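Local coordinates for protein homoserine dehydrogenase (Staphylococcus aureus M1064, PDB 4PG7) that probably catalyses the NAD(P)-dependent interconversion of aspartate semialdehyde and homoserine, a step of the aspartic acid pathway of amino-acid biosynthesis, at residues I177-S182 with T214-G219; F184-M189 with R246-V251; K265-G270 with A296-Y301. All coordinates share one frame; numbering follows the deposited sequence.

Contact 1. Residues I177-S182 with T214-G219; sequences ILNGTS and TDDVEG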
loop_
_atom_site.group_PDB
_atom_site.type_symbol
_atom_site.label_atom_id
_atom_site.label_comp_id
_atom_site.label_asym_id
_atom_site.label_seq_id
_atom_site.Cartn_x
_atom_site.Cartn_y
_atom_site.Cartn_z
ATOM N N ILE A 177 -1.726 4.322 11.458
ATOM C CA ILE A 177 -2.827 5.194 11.809
ATOM C C ILE A 177 -4.057 4.364 11.493
ATOM O O ILE A 177 -4.300 4.081 10.328
ATOM C CB ILE A 177 -2.761 6.507 11.022
ATOM C CG1 ILE A 177 -1.522 7.288 11.477
ATOM C CG2 ILE A 177 -4.051 7.301 11.190
ATOM C CD1 ILE A 177 -1.101 8.439 10.580
ATOM N N LEU A 178 -4.758 3.906 12.543
ATOM C CA LEU A 178 -5.699 2.811 12.426
ATOM C C LEU A 178 -7.114 3.162 12.819
ATOM O O LEU A 178 -7.989 2.292 12.823
ATOM C CB LEU A 178 -5.249 1.606 13.247
ATOM C CG LEU A 178 -3.875 1.057 12.863
ATOM C CD1 LEU A 178 -3.499 -0.087 13.790
ATOM C CD2 LEU A 178 -3.870 0.580 11.423
ATOM N N ASN A 179 -7.358 4.429 13.104
ATOM C CA ASN A 179 -8.691 4.850 13.459
ATOM C C ASN A 179 -8.921 6.194 12.784
ATOM O O ASN A 179 -8.255 7.171 13.098
ATOM C CB ASN A 179 -8.810 4.930 14.991
ATOM C CG ASN A 179 -10.180 5.394 15.436
ATOM O OD1 ASN A 179 -10.356 6.522 15.888
ATOM N ND2 ASN A 179 -11.167 4.529 15.262
ATOM N N GLY A 180 -9.858 6.231 11.849
ATOM C CA GLY A 180 -10.157 7.440 11.065
ATOM C C GLY A 180 -10.614 8.616 11.914
ATOM O O GLY A 180 -10.205 9.753 11.693
ATOM N N THR A 181 -11.464 8.339 12.894
ATOM C CA THR A 181 -12.058 9.413 13.713
ATOM C C THR A 181 -11.024 10.150 14.555
ATOM O O THR A 181 -11.032 11.388 14.608
ATOM C CB THR A 181 -13.158 8.842 14.627
ATOM O OG1 THR A 181 -14.217 8.328 13.804
ATOM C CG2 THR A 181 -13.697 9.915 15.552
ATOM N N SER A 182 -10.132 9.401 15.201
ATOM C CA SER A 182 -9.083 10.037 15.990
ATOM C C SER A 182 -8.109 10.816 15.143
ATOM O O SER A 182 -7.665 11.875 15.527
ATOM C CB SER A 182 -8.273 9.025 16.774
ATOM O OG SER A 182 -9.000 8.535 17.871
ATOM N N THR A 214 -16.141 7.007 22.454
ATOM C CA THR A 214 -15.133 6.318 23.297
ATOM C C THR A 214 -14.273 5.305 22.571
ATOM O O THR A 214 -13.055 5.281 22.724
ATOM C CB THR A 214 -15.820 5.567 24.482
ATOM O OG1 THR A 214 -16.502 6.506 25.289
ATOM C CG2 THR A 214 -14.822 4.816 25.346
ATOM N N ASP A 215 -14.908 4.444 21.795
ATOM C CA ASP A 215 -14.195 3.392 21.088
ATOM C C ASP A 215 -13.106 3.961 20.161
ATOM O O ASP A 215 -12.048 3.345 19.976
ATOM C CB ASP A 215 -15.187 2.564 20.280
ATOM C CG ASP A 215 -14.639 1.229 19.888
ATOM O OD1 ASP A 215 -14.347 0.427 20.794
ATOM O OD2 ASP A 215 -14.522 0.967 18.669
ATOM N N ASP A 216 -13.377 5.127 19.589
ATOM C CA ASP A 216 -12.434 5.838 18.713
ATOM C C ASP A 216 -11.388 6.593 19.526
ATOM O O ASP A 216 -10.178 6.350 19.422
ATOM C CB ASP A 216 -13.181 6.866 17.833
ATOM C CG ASP A 216 -14.132 6.219 16.853
ATOM O OD1 ASP A 216 -13.870 5.085 16.383
ATOM O OD2 ASP A 216 -15.117 6.901 16.495
ATOM N N VAL A 217 -11.895 7.504 20.337
ATOM C CA VAL A 217 -11.100 8.476 21.080
ATOM C C VAL A 217 -10.208 7.860 22.149
ATOM O O VAL A 217 -9.128 8.369 22.408
ATOM C CB VAL A 217 -12.049 9.535 21.676
ATOM C CG1 VAL A 217 -11.463 10.235 22.884
ATOM C CG2 VAL A 217 -12.424 10.534 20.590
ATOM N N GLU A 218 -10.625 6.752 22.747
ATOM C CA GLU A 218 -9.795 6.080 23.763
ATOM C C GLU A 218 -8.860 5.032 23.165
ATOM O O GLU A 218 -8.152 4.312 23.892
ATOM C CB GLU A 218 -10.685 5.470 24.860
ATOM C CG GLU A 218 -11.503 6.509 25.601
ATOM C CD GLU A 218 -10.651 7.587 26.207
ATOM O OE1 GLU A 218 -9.539 7.291 26.707
ATOM O OE2 GLU A 218 -11.095 8.738 26.190
ATOM N N GLY A 219 -8.875 4.909 21.839
ATOM C CA GLY A 219 -7.933 4.038 21.154
ATOM C C GLY A 219 -8.263 2.551 21.177
ATOM O O GLY A 219 -7.407 1.711 20.829
#

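Contact 2. Residues F184-M189 with R246-V251; sequences FILSKM and RGISGV. With LYS (lysine), chain K.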
loop_
_atom_site.group_PDB
_atom_site.type_symbol
_atom_site.label_atom_id
_atom_site.label_comp_id
_atom_site.label_asym_id
_atom_site.label_seq_id
_atom_site.Cartn_x
_atom_site.Cartn_y
_atom_site.Cartn_z
ATOM N N PHE A 184 -8.804 12.162 12.258
ATOM C CA PHE A 184 -9.561 13.354 11.830
ATOM C C PHE A 184 -9.491 14.448 12.888
ATOM O O PHE A 184 -9.234 15.616 12.589
ATOM C CB PHE A 184 -11.018 13.007 11.530
ATOM C CG PHE A 184 -11.836 14.192 11.060
ATOM C CD1 PHE A 184 -11.958 14.485 9.712
ATOM C CD2 PHE A 184 -12.452 15.032 11.971
ATOM C CE1 PHE A 184 -12.693 15.611 9.272
ATOM C CE2 PHE A 184 -13.180 16.145 11.555
ATOM C CZ PHE A 184 -13.288 16.439 10.200
ATOM N N ILE A 185 -9.704 14.061 14.143
ATOM C CA ILE A 185 -9.703 15.024 15.235
ATOM C C ILE A 185 -8.343 15.677 15.378
ATOM O O ILE A 185 -8.241 16.912 15.517
ATOM C CB ILE A 185 -10.148 14.338 16.548
ATOM C CG1 ILE A 185 -11.640 14.027 16.468
ATOM C CG2 ILE A 185 -9.857 15.214 17.756
ATOM C CD1 ILE A 185 -12.147 13.025 17.484
ATOM N N LEU A 186 -7.274 14.862 15.354
ATOM C CA LEU A 186 -5.922 15.431 15.472
ATOM C C LEU A 186 -5.581 16.379 14.303
ATOM O O LEU A 186 -4.936 17.403 14.504
ATOM C CB LEU A 186 -4.878 14.337 15.627
ATOM C CG LEU A 186 -4.922 13.550 16.944
ATOM C CD1 LEU A 186 -3.929 12.406 16.911
ATOM C CD2 LEU A 186 -4.636 14.446 18.115
ATOM N N SER A 187 -6.004 16.024 13.095
ATOM C CA SER A 187 -5.813 16.889 11.924
ATOM C C SER A 187 -6.542 18.222 12.088
ATOM O O SER A 187 -6.006 19.270 11.782
ATOM C CB SER A 187 -6.289 16.191 10.648
ATOM O OG SER A 187 -5.459 15.077 10.360
ATOM N N LYS A 188 -7.769 18.160 12.587
ATOM C CA LYS A 188 -8.559 19.367 12.822
ATOM C C LYS A 188 -7.896 20.281 13.854
ATOM O O LYS A 188 -7.769 21.484 13.628
ATOM C CB LYS A 188 -9.950 18.962 13.288
ATOM C CG LYS A 188 -10.914 20.123 13.481
ATOM C CD LYS A 188 -11.389 20.724 12.168
ATOM C CE LYS A 188 -12.338 19.804 11.417
ATOM N NZ LYS A 188 -12.999 20.538 10.309
ATOM N N MET A 189 -7.468 19.704 14.977
ATOM C CA MET A 189 -6.788 20.463 16.013
ATOM C C MET A 189 -5.583 21.142 15.422
ATOM O O MET A 189 -5.340 22.334 15.640
ATOM C CB MET A 189 -6.351 19.558 17.166
ATOM C CG MET A 189 -7.481 18.991 17.994
ATOM S SD MET A 189 -6.934 17.808 19.240
ATOM C CE MET A 189 -6.049 18.909 20.330
ATOM N N ARG A 246 -3.422 4.190 25.162
ATOM C CA ARG A 246 -3.824 5.517 25.599
ATOM C C ARG A 246 -4.464 6.214 24.401
ATOM O O ARG A 246 -3.950 6.137 23.281
ATOM C CB ARG A 246 -2.611 6.321 26.095
ATOM C CG ARG A 246 -2.881 7.819 26.272
ATOM C CD ARG A 246 -1.605 8.619 26.502
ATOM N NE ARG A 246 -1.044 8.396 27.823
ATOM C CZ ARG A 246 0.215 8.647 28.190
ATOM N NH1 ARG A 246 1.123 9.116 27.337
ATOM N NH2 ARG A 246 0.578 8.388 29.440
ATOM N N GLY A 247 -5.565 6.911 24.636
ATOM C CA GLY A 247 -6.302 7.590 23.583
ATOM C C GLY A 247 -5.789 8.988 23.358
ATOM O O GLY A 247 -4.715 9.327 23.836
ATOM N N ILE A 248 -6.593 9.794 22.662
ATOM C CA ILE A 248 -6.215 11.154 22.295
ATOM C C ILE A 248 -6.888 12.236 23.124
ATOM O O ILE A 248 -6.617 13.416 22.917
ATOM C CB ILE A 248 -6.488 11.459 20.790
ATOM C CG1 ILE A 248 -7.965 11.323 20.434
ATOM C CG2 ILE A 248 -5.648 10.556 19.896
ATOM C CD1 ILE A 248 -8.333 12.107 19.192
ATOM N N SER A 249 -7.732 11.870 24.087
ATOM C CA SER A 249 -8.525 12.895 24.783
ATOM C C SER A 249 -7.675 13.838 25.637
ATOM O O SER A 249 -8.094 14.965 25.937
ATOM C CB SER A 249 -9.650 12.264 25.617
ATOM O OG SER A 249 -9.137 11.632 26.772
ATOM N N GLY A 250 -6.471 13.404 25.981
ATOM C CA GLY A 250 -5.513 14.248 26.714
ATOM C C GLY A 250 -4.526 15.045 25.855
ATOM O O GLY A 250 -3.744 15.830 26.378
ATOM N N VAL A 251 -4.569 14.872 24.522
ATOM C CA VAL A 251 -3.719 15.666 23.634
ATOM C C VAL A 251 -4.266 17.094 23.556
ATOM O O VAL A 251 -5.447 17.291 23.292
ATOM C CB VAL A 251 -3.652 15.048 22.209
ATOM C CG1 VAL A 251 -2.823 15.908 21.270
ATOM C CG2 VAL A 251 -3.065 13.646 22.268
HETATM N N LYS K . -4.088 18.318 29.736
HETATM C CA LYS K . -3.894 16.946 30.316
HETATM C C LYS K . -2.770 16.899 31.347
HETATM O O LYS K . -2.136 15.845 31.546
HETATM C CB LYS K . -3.608 15.935 29.204
HETATM C CG LYS K . -3.746 14.490 29.636
HETATM C CD LYS K . -2.530 13.654 29.272
HETATM C CE LYS K . -2.674 12.267 29.857
HETATM N NZ LYS K . -1.518 11.380 29.559
HETATM O OXT LYS K . -2.496 17.911 32.009
#

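Contact 3. Residues K265-G270 with A296-Y301; sequences KIKLIG and AVEDEY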
loop_
_atom_site.group_PDB
_atom_site.type_symbol
_atom_site.label_atom_id
_atom_site.label_comp_id
_atom_site.label_asym_id
_atom_site.label_seq_id
_atom_site.Cartn_x
_atom_site.Cartn_y
_atom_site.Cartn_z
ATOM N N LYS A 265 4.633 16.077 13.986
ATOM C CA LYS A 265 3.194 16.036 14.105
ATOM C C LYS A 265 2.836 15.066 15.219
ATOM O O LYS A 265 3.663 14.250 15.620
ATOM C CB LYS A 265 2.582 15.533 12.805
ATOM C CG LYS A 265 2.729 16.528 11.669
ATOM C CD LYS A 265 1.787 16.163 10.557
ATOM C CE LYS A 265 1.654 17.269 9.542
ATOM N NZ LYS A 265 1.147 16.688 8.274
ATOM N N ILE A 266 1.608 15.119 15.695
ATOM C CA ILE A 266 1.122 14.129 16.652
ATOM C C ILE A 266 0.074 13.254 15.965
ATOM O O ILE A 266 -0.852 13.771 15.357
ATOM C CB ILE A 266 0.565 14.813 17.910
ATOM C CG1 ILE A 266 1.677 15.605 18.599
ATOM C CG2 ILE A 266 0.012 13.778 18.892
ATOM C CD1 ILE A 266 1.333 16.187 19.944
ATOM N N LYS A 267 0.225 11.944 16.059
ATOM C CA LYS A 267 -0.742 10.983 15.519
ATOM C C LYS A 267 -1.029 9.969 16.602
ATOM O O LYS A 267 -0.181 9.729 17.476
ATOM C CB LYS A 267 -0.180 10.236 14.281
ATOM C CG LYS A 267 0.355 11.145 13.170
ATOM C CD LYS A 267 -0.765 11.809 12.397
ATOM C CE LYS A 267 -0.213 12.676 11.285
ATOM N NZ LYS A 267 -1.313 13.290 10.509
ATOM N N LEU A 268 -2.206 9.353 16.539
ATOM C CA LEU A 268 -2.476 8.171 17.338
ATOM C C LEU A 268 -1.926 6.994 16.553
ATOM O O LEU A 268 -2.455 6.659 15.475
ATOM C CB LEU A 268 -3.953 7.986 17.614
ATOM C CG LEU A 268 -4.290 6.795 18.540
ATOM C CD1 LEU A 268 -3.872 7.097 19.966
ATOM C CD2 LEU A 268 -5.767 6.459 18.497
ATOM N N ILE A 269 -0.872 6.381 17.079
ATOM C CA ILE A 269 -0.154 5.302 16.399
ATOM C C ILE A 269 -0.370 3.961 17.100
ATOM O O ILE A 269 -0.216 3.858 18.319
ATOM C CB ILE A 269 1.339 5.592 16.364
ATOM C CG1 ILE A 269 1.630 6.872 15.544
ATOM C CG2 ILE A 269 2.153 4.412 15.804
ATOM C CD1 ILE A 269 1.313 6.763 14.089
ATOM N N GLY A 270 -0.760 2.957 16.320
ATOM C CA GLY A 270 -0.820 1.586 16.775
ATOM C C GLY A 270 0.419 0.916 16.242
ATOM O O GLY A 270 0.748 1.011 15.043
ATOM N N ALA A 296 2.182 12.611 6.970
ATOM C CA ALA A 296 1.346 13.285 5.966
ATOM C C ALA A 296 -0.070 12.703 5.871
ATOM O O ALA A 296 -0.900 13.253 5.172
ATOM C CB ALA A 296 2.005 13.201 4.602
ATOM N N VAL A 297 -0.351 11.643 6.619
ATOM C CA VAL A 297 -1.635 10.967 6.577
ATOM C C VAL A 297 -2.657 11.721 7.449
ATOM O O VAL A 297 -2.570 11.711 8.686
ATOM C CB VAL A 297 -1.481 9.519 7.052
ATOM C CG1 VAL A 297 -2.814 8.794 7.055
ATOM C CG2 VAL A 297 -0.490 8.788 6.149
ATOM N N GLU A 298 -3.597 12.388 6.788
ATOM C CA GLU A 298 -4.484 13.371 7.421
ATOM C C GLU A 298 -5.934 12.953 7.375
ATOM O O GLU A 298 -6.327 12.046 6.623
ATOM C CB GLU A 298 -4.355 14.746 6.725
ATOM C CG GLU A 298 -2.985 15.407 6.841
ATOM C CD GLU A 298 -2.481 15.562 8.284
ATOM O OE1 GLU A 298 -3.256 15.877 9.215
ATOM O OE2 GLU A 298 -1.278 15.361 8.505
ATOM N N ASP A 299 -6.721 13.612 8.215
ATOM C CA ASP A 299 -8.165 13.452 8.254
ATOM C C ASP A 299 -8.549 12.017 8.555
ATOM O O ASP A 299 -7.893 11.378 9.367
ATOM C CB ASP A 299 -8.768 14.002 6.957
ATOM C CG ASP A 299 -8.350 15.439 6.718
ATOM O OD1 ASP A 299 -8.203 16.200 7.708
ATOM O OD2 ASP A 299 -8.148 15.823 5.556
ATOM N N GLU A 300 -9.542 11.482 7.870
ATOM C CA GLU A 300 -10.021 10.134 8.144
ATOM C C GLU A 300 -9.216 9.033 7.452
ATOM O O GLU A 300 -9.559 7.866 7.559
ATOM C CB GLU A 300 -11.511 10.007 7.800
ATOM C CG GLU A 300 -11.874 9.927 6.314
ATOM C CD GLU A 300 -12.032 11.271 5.628
ATOM O OE1 GLU A 300 -11.460 12.298 6.088
ATOM O OE2 GLU A 300 -12.715 11.299 4.582
ATOM N N TYR A 301 -8.149 9.386 6.751
ATOM C CA TYR A 301 -7.331 8.365 6.089
ATOM C C TYR A 301 -6.547 7.557 7.109
ATOM O O TYR A 301 -6.251 8.041 8.193
ATOM C CB TYR A 301 -6.408 8.979 5.043
ATOM C CG TYR A 301 -7.117 9.236 3.741
ATOM C CD1 TYR A 301 -7.050 8.318 2.718
ATOM C CD2 TYR A 301 -7.878 10.385 3.537
ATOM C CE1 TYR A 301 -7.701 8.523 1.522
ATOM C CE2 TYR A 301 -8.539 10.600 2.324
ATOM C CZ TYR A 301 -8.447 9.657 1.327
ATOM O OH TYR A 301 -9.070 9.815 0.103
#

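Contact 1. Residues I177-S182 with T214-G219
D216 lays its carboxylate across the side chains of N179 and T181, at the point where N179 acts as N-cap of helix 180-192. The cap is defined by N179 OD1, which accepts from the backbone N of S182 at 3.0 Å. On the same amide, ND2 points to the other segment and donates to D216 OD1 over 3.0 Å. That bond is nearly straight (167° at the hydrogen) and lies in the amide plane of N179, yet it meets D216 OD1 from above the carboxylate plane; the two flat groups are turned 42° apart. With chi1 at 179°, the N179 amide is directed toward 214-219, OD1 turned back to S182 N and ND2 out to D216. ND2 also donates to D221 OD2, and the bonds to D216, D221 and S182 N together fix the rotation of the amide. T181 approaches D216 about at a right angle, with its CB 3.3 Å from D216 OD2, while its hydroxyl is hydrogen-bonded to F208 O. The contact therefore joins the start of helix 180-192 to the short helix 214-217. It is buried, and largely polar. D216, with D221 and K225, belongs to a sequence region that in related homoserine dehydrogenases probably lines the substrate site. S182 OG has two oxygens close by, D216 O at 2.9 Å and N179 OD1 at 3.1 Å.

Contact 2. Residues F184-M189 with R246-V251
I185 and L186 meet I248 from two directions, and this is the dense part of the contact. CG2 of I185 touches I248 CD1 at 3.7 Å, whereas CD1 of L186 packs on I248 CG2 at 3.9 Å, so both branches of I248 are engaged by helix 180-192. The branching follows from chi1 of 61°: CG1 lies between the backbone N and carbonyl carbon and carries CD1 to I185, while CG2 is left facing L186. L186 also reaches V251, its CD2 3.9 Å from V251 CG1, with the two chains about perpendicular. One turn further on, M189 bends at chi3 and brings CE to 3.4 Å from V251 O.

These five residues are buried; R246, S249 and G250 are partly exposed and do not touch 184-189. Here R246 and the type I turn I248-V251 border a bound lysine, whose NZ sits 3.3 Å above one face of the R246 guanidinium, toward its rim. Both groups are probably cationic, so that approach is unlikely to attract by itself. V440 O holds R246 NH1, and V283 its backbone. Between helix and loop the adhesion is apolar, while the loop's other side contributes R246 and G250 to the lysine site.

Contact 3. Residues K265-G270 with A296-Y301
Strand residues K265-G270 run past the loop A296-Y301 with the backbones well apart, 8.8 Å between the CA atoms of K265 and A296, and the loop closes in a type II' turn from E298 to Y301. Long side chains span the gap. K265 and K267, two apart on the strand, both direct their ammonium groups to one oxygen of E298. K265 NZ lies 2.8 Å from E298 OE2, its chain extended beyond CG, the two side chains approaching from opposite directions. K267 NZ, 2.9 Å from E298 OE2, arrives about at a right angle on a chain folded at chi2 (-74°). The two nitrogens reach that oxygen from opposite faces of the carboxylate plane, 40° and 54° out of it, so OE2 is held between two positive charges, which would probably stabilise the carboxylate form. K267 NZ makes a further hydrogen bond of 2.7 Å to V297 O, arriving above the carbonyl plane. The other carboxylate oxygen, E298 OE1, is hydrogen-bonded to S187 OG, which also accepts from D299 N; E298 is thus fixed from the helix as well as from the strand. Close by, V297 packs on Q293 of the second subunit, and Y301 OH is hydrogen-bonded to D313 N of the second subunit. The arrangement is a three-residue salt-bridge network, linking strand 264-275 of the mixed sheet to the loop before strand 302-308, beside the subunit interface.

Overall arrangement
From the N terminus, the chain leaves strand 171-177 and enters helix 180-192, whose start contact 1 ties to helix 214-217, closing a largely helical excursion. Contact 2 opens within that excursion, on the same helix, and closes after it at 246-251, so contacts 1 and 2 cross; V217 O and I248 N, 2.9 Å apart, probably hydrogen-bond where they touch. Contact 3 follows in series, closing a loop that contains the hairpin of strands 264-275 and 278-289. It meets contact 2 where L186 CD1 packs on L268 N, and contact 1 through I177, which packs on K267 and V297. Together they set helix 180-192 against the mixed sheet and the lysine-binding loop.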